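Local coordinates for protein pyruvate formate-lyase 2 (Archaeoglobus fulgidus, PDB 2F3O) that is of uncertain function but belongs to the glycyl radical enzymes of the pyruvate formate-lyase family and is probably a lyase, at residues A[671-682]-A[711-721]. Residues are numbered along the deposited sequence; the frame is centred on the assembly and turned at random.
Sequences TAVINSASKLSY and LIKSSMELGVM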
loop_
_atom_site.group_PDB
_atom_site.type_symbol
_atom_site.label_atom_id
_atom_site.label_comp_id
_atom_site.label_asym_id
_atom_site.label_seq_id
_atom_site.Cartn_x
_atom_site.Cartn_y
_atom_site.Cartn_z
ATOM N N THR A 671 -42.605 8.359 31.138
ATOM C CA THR A 671 -41.438 7.698 31.740
ATOM C C THR A 671 -41.297 6.278 31.171
ATOM O O THR A 671 -40.205 5.858 30.805
ATOM C CB THR A 671 -41.499 7.705 33.296
ATOM O OG1 THR A 671 -41.172 9.009 33.784
ATOM C CG2 THR A 671 -40.534 6.704 33.921
ATOM N N ALA A 672 -42.420 5.579 31.026
ATOM C CA ALA A 672 -42.436 4.228 30.458
ATOM C C ALA A 672 -42.014 4.155 28.982
ATOM O O ALA A 672 -41.547 3.109 28.515
ATOM C CB ALA A 672 -43.809 3.589 30.649
ATOM N N VAL A 673 -42.189 5.254 28.250
ATOM C CA VAL A 673 -41.712 5.338 26.866
ATOM C C VAL A 673 -40.183 5.360 26.853
ATOM O O VAL A 673 -39.531 4.656 26.065
ATOM C CB VAL A 673 -42.261 6.585 26.154
ATOM C CG1 VAL A 673 -41.614 6.757 24.822
ATOM C CG2 VAL A 673 -43.742 6.459 25.976
ATOM N N ILE A 674 -39.636 6.148 27.770
ATOM C CA ILE A 674 -38.206 6.290 27.914
ATOM C C ILE A 674 -37.533 4.968 28.335
ATOM O O ILE A 674 -36.474 4.617 27.808
ATOM C CB ILE A 674 -37.890 7.452 28.853
ATOM C CG1 ILE A 674 -38.408 8.738 28.229
ATOM C CG2 ILE A 674 -36.418 7.556 29.121
ATOM C CD1 ILE A 674 -38.351 9.916 29.144
ATOM N N ASN A 675 -38.170 4.218 29.237
ATOM C CA ASN A 675 -37.646 2.917 29.664
ATOM C C ASN A 675 -37.617 1.948 28.495
ATOM O O ASN A 675 -36.617 1.271 28.278
ATOM C CB ASN A 675 -38.456 2.333 30.825
ATOM C CG ASN A 675 -38.131 2.991 32.151
ATOM O OD1 ASN A 675 -37.311 2.489 32.912
ATOM N ND2 ASN A 675 -38.758 4.128 32.428
ATOM N N SER A 676 -38.706 1.928 27.733
ATOM C CA SER A 676 -38.800 1.135 26.517
ATOM C C SER A 676 -37.716 1.486 25.502
ATOM O O SER A 676 -37.072 0.588 24.953
ATOM C CB SER A 676 -40.165 1.332 25.853
ATOM O OG SER A 676 -41.078 0.317 26.207
ATOM N N ALA A 677 -37.525 2.788 25.266
ATOM C CA ALA A 677 -36.556 3.286 24.281
ATOM C C ALA A 677 -35.123 3.022 24.707
ATOM O O ALA A 677 -34.250 2.812 23.869
ATOM C CB ALA A 677 -36.767 4.772 23.995
ATOM N N SER A 678 -34.884 2.986 26.014
ATOM C CA SER A 678 -33.538 2.778 26.506
ATOM C C SER A 678 -33.195 1.302 26.610
ATOM O O SER A 678 -32.230 0.936 27.260
ATOM C CB SER A 678 -33.369 3.431 27.866
ATOM O OG SER A 678 -33.797 2.560 28.894
ATOM N N LYS A 679 -33.988 0.448 25.986
ATOM C CA LYS A 679 -33.676 -0.968 25.973
ATOM C C LYS A 679 -32.955 -1.314 24.681
ATOM O O LYS A 679 -32.286 -2.351 24.590
ATOM C CB LYS A 679 -34.943 -1.795 26.122
ATOM C CG LYS A 679 -35.440 -1.832 27.532
ATOM C CD LYS A 679 -36.922 -2.059 27.537
ATOM C CE LYS A 679 -37.418 -2.425 28.916
ATOM N NZ LYS A 679 -38.834 -2.870 28.782
ATOM N N LEU A 680 -33.086 -0.428 23.694
ATOM C CA LEU A 680 -32.434 -0.593 22.405
ATOM C C LEU A 680 -30.912 -0.459 22.499
ATOM O O LEU A 680 -30.394 0.342 23.273
ATOM C CB LEU A 680 -32.983 0.432 21.430
ATOM C CG LEU A 680 -34.500 0.514 21.405
ATOM C CD1 LEU A 680 -34.895 1.636 20.512
ATOM C CD2 LEU A 680 -35.108 -0.755 20.896
ATOM N N SER A 681 -30.202 -1.252 21.707
ATOM C CA SER A 681 -28.747 -1.281 21.756
ATOM C C SER A 681 -28.111 -0.121 20.995
ATOM O O SER A 681 -27.793 -0.239 19.812
ATOM C CB SER A 681 -28.243 -2.608 21.206
ATOM O OG SER A 681 -28.665 -3.671 22.040
ATOM N N TYR A 682 -27.906 0.990 21.701
ATOM C CA TYR A 682 -27.428 2.237 21.098
ATOM C C TYR A 682 -25.976 2.155 20.696
ATOM O O TYR A 682 -25.536 2.848 19.776
ATOM C CB TYR A 682 -27.633 3.408 22.050
ATOM C CG TYR A 682 -29.062 3.802 22.115
ATOM C CD1 TYR A 682 -29.788 3.674 23.294
ATOM C CD2 TYR A 682 -29.710 4.267 20.987
ATOM C CE1 TYR A 682 -31.132 4.023 23.350
ATOM C CE2 TYR A 682 -31.047 4.613 21.024
ATOM C CZ TYR A 682 -31.758 4.491 22.207
ATOM O OH TYR A 682 -33.084 4.836 22.230
ATOM N N LEU A 711 -37.288 13.927 33.863
ATOM C CA LEU A 711 -37.203 13.180 32.623
ATOM C C LEU A 711 -35.807 13.231 31.990
ATOM O O LEU A 711 -35.348 12.219 31.449
ATOM C CB LEU A 711 -38.256 13.667 31.631
ATOM C CG LEU A 711 -39.712 13.352 31.989
ATOM C CD1 LEU A 711 -40.668 14.021 30.991
ATOM C CD2 LEU A 711 -39.951 11.847 32.081
ATOM N N ILE A 712 -35.142 14.388 32.075
ATOM C CA ILE A 712 -33.765 14.537 31.573
ATOM C C ILE A 712 -32.816 13.606 32.315
ATOM O O ILE A 712 -32.100 12.831 31.683
ATOM C CB ILE A 712 -33.236 15.994 31.674
ATOM C CG1 ILE A 712 -33.988 16.913 30.719
ATOM C CG2 ILE A 712 -31.745 16.080 31.342
ATOM C CD1 ILE A 712 -33.705 18.370 30.967
ATOM N N LYS A 713 -32.856 13.640 33.649
ATOM C CA LYS A 713 -31.980 12.805 34.468
ATOM C C LYS A 713 -32.339 11.329 34.369
ATOM O O LYS A 713 -31.495 10.458 34.569
ATOM C CB LYS A 713 -32.000 13.263 35.919
ATOM C CG LYS A 713 -31.374 14.623 36.123
ATOM C CD LYS A 713 -31.361 15.009 37.581
ATOM C CE LYS A 713 -30.278 16.033 37.844
ATOM N NZ LYS A 713 -29.992 16.240 39.287
ATOM N N SER A 714 -33.593 11.056 34.034
ATOM C CA SER A 714 -34.047 9.688 33.869
ATOM C C SER A 714 -33.528 9.092 32.569
ATOM O O SER A 714 -33.058 7.963 32.562
ATOM C CB SER A 714 -35.570 9.606 33.907
ATOM O OG SER A 714 -35.987 8.266 34.026
ATOM N N SER A 715 -33.598 9.852 31.478
ATOM C CA SER A 715 -33.090 9.396 30.181
ATOM C C SER A 715 -31.566 9.255 30.152
ATOM O O SER A 715 -31.008 8.504 29.351
ATOM C CB SER A 715 -33.513 10.362 29.079
ATOM O OG SER A 715 -34.908 10.603 29.116
ATOM N N MET A 716 -30.900 9.994 31.025
ATOM C CA MET A 716 -29.470 9.885 31.170
ATOM C C MET A 716 -29.118 8.623 31.935
ATOM O O MET A 716 -28.255 7.851 31.502
ATOM C CB MET A 716 -28.931 11.099 31.903
ATOM C CG MET A 716 -27.452 11.065 32.111
ATOM S SD MET A 716 -26.927 12.640 32.766
ATOM C CE MET A 716 -27.527 13.722 31.483
ATOM N N GLU A 717 -29.803 8.416 33.059
ATOM C CA GLU A 717 -29.570 7.264 33.927
ATOM C C GLU A 717 -29.891 5.933 33.243
ATOM O O GLU A 717 -29.175 4.956 33.403
ATOM C CB GLU A 717 -30.371 7.403 35.219
ATOM C CG GLU A 717 -29.876 6.510 36.352
ATOM C CD GLU A 717 -28.394 6.741 36.705
ATOM O OE1 GLU A 717 -27.646 5.735 36.824
ATOM O OE2 GLU A 717 -27.977 7.920 36.866
ATOM N N LEU A 718 -30.952 5.919 32.447
ATOM C CA LEU A 718 -31.377 4.707 31.733
ATOM C C LEU A 718 -30.641 4.494 30.419
ATOM O O LEU A 718 -30.855 3.486 29.752
ATOM C CB LEU A 718 -32.887 4.724 31.460
ATOM C CG LEU A 718 -33.821 4.634 32.670
ATOM C CD1 LEU A 718 -35.219 5.142 32.301
ATOM C CD2 LEU A 718 -33.841 3.206 33.250
ATOM N N GLY A 719 -29.802 5.457 30.044
ATOM C CA GLY A 719 -28.932 5.323 28.889
ATOM C C GLY A 719 -29.613 5.385 27.541
ATOM O O GLY A 719 -29.610 4.424 26.775
ATOM N N VAL A 720 -30.199 6.521 27.234
ATOM C CA VAL A 720 -30.760 6.699 25.911
ATOM C C VAL A 720 -29.749 7.569 25.131
ATOM O O VAL A 720 -28.848 8.149 25.736
ATOM C CB VAL A 720 -32.195 7.271 26.037
ATOM C CG1 VAL A 720 -32.236 8.783 25.850
ATOM C CG2 VAL A 720 -33.127 6.576 25.103
ATOM N N MET A 721 -29.831 7.620 23.806
ATOM C CA MET A 721 -28.850 8.411 23.063
ATOM C C MET A 721 -29.323 9.841 22.926
ATOM O O MET A 721 -28.588 10.790 23.199
ATOM C CB MET A 721 -28.588 7.824 21.672
ATOM C CG MET A 721 -27.487 8.556 20.898
ATOM S SD MET A 721 -26.943 7.725 19.386
ATOM C CE MET A 721 -26.092 6.307 20.046
#
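The ring of Y682 lies against the backbone of V720 and M721. M721 N sits over the centre of one face, 3.8 Å above the plane. M721 CB covers the same face in a CH-pi contact, 4.1 Å from the ring centroid. L680 CB lies over the opposite face, offset toward the rim. V720 CG2 approaches Y682 CE1 obliquely at 3.7 Å. The M721 chain crosses the ring, and its bend at the last torsion (chi3 -70°) brings CE beside the carbonyl oxygen of Y682. Y682 OH gives a weak hydrogen bond to A677 O at the end of helix 671-677. Losing the ring to an alanine here would probably leave M721 CB and V720 CG2 without their ring surface and A677 O without this weak donor.

The second flat group is the amide of N675. L718 CD1 lies 3.4 Å from N675 OD1. N675 ND2 hydrogen-bonds back to T671 O at 2.8 Å, which helps fix the amide's rotation. S678 CB and OG lie against L718 CB and the L718 carbonyl oxygen.

I674 turns toward helix 711-717 and packs on S715. With CG1 beside its backbone N (chi1 -63°) and CG2 anti to it, I674 sets CG2 and CD1 against S715 OG. That hydroxyl is hydrogen-bonded to L711 O. I674 CD1 also meets L711 CD2, 3.9 Å away.

The two helical segments run nearly parallel, at 19°, with their axes 9.9 Å apart. Helix 711-717 ends in a Schellman motif at G719. The chain then leads into strand 722-728, and V720 touches F400 of the adjacent strand 396-400. Helices 670-677 and 704-717 thus pack side by side, with the loops that follow them, within the glycine radical region of this pyruvate formate-lyase-like fold.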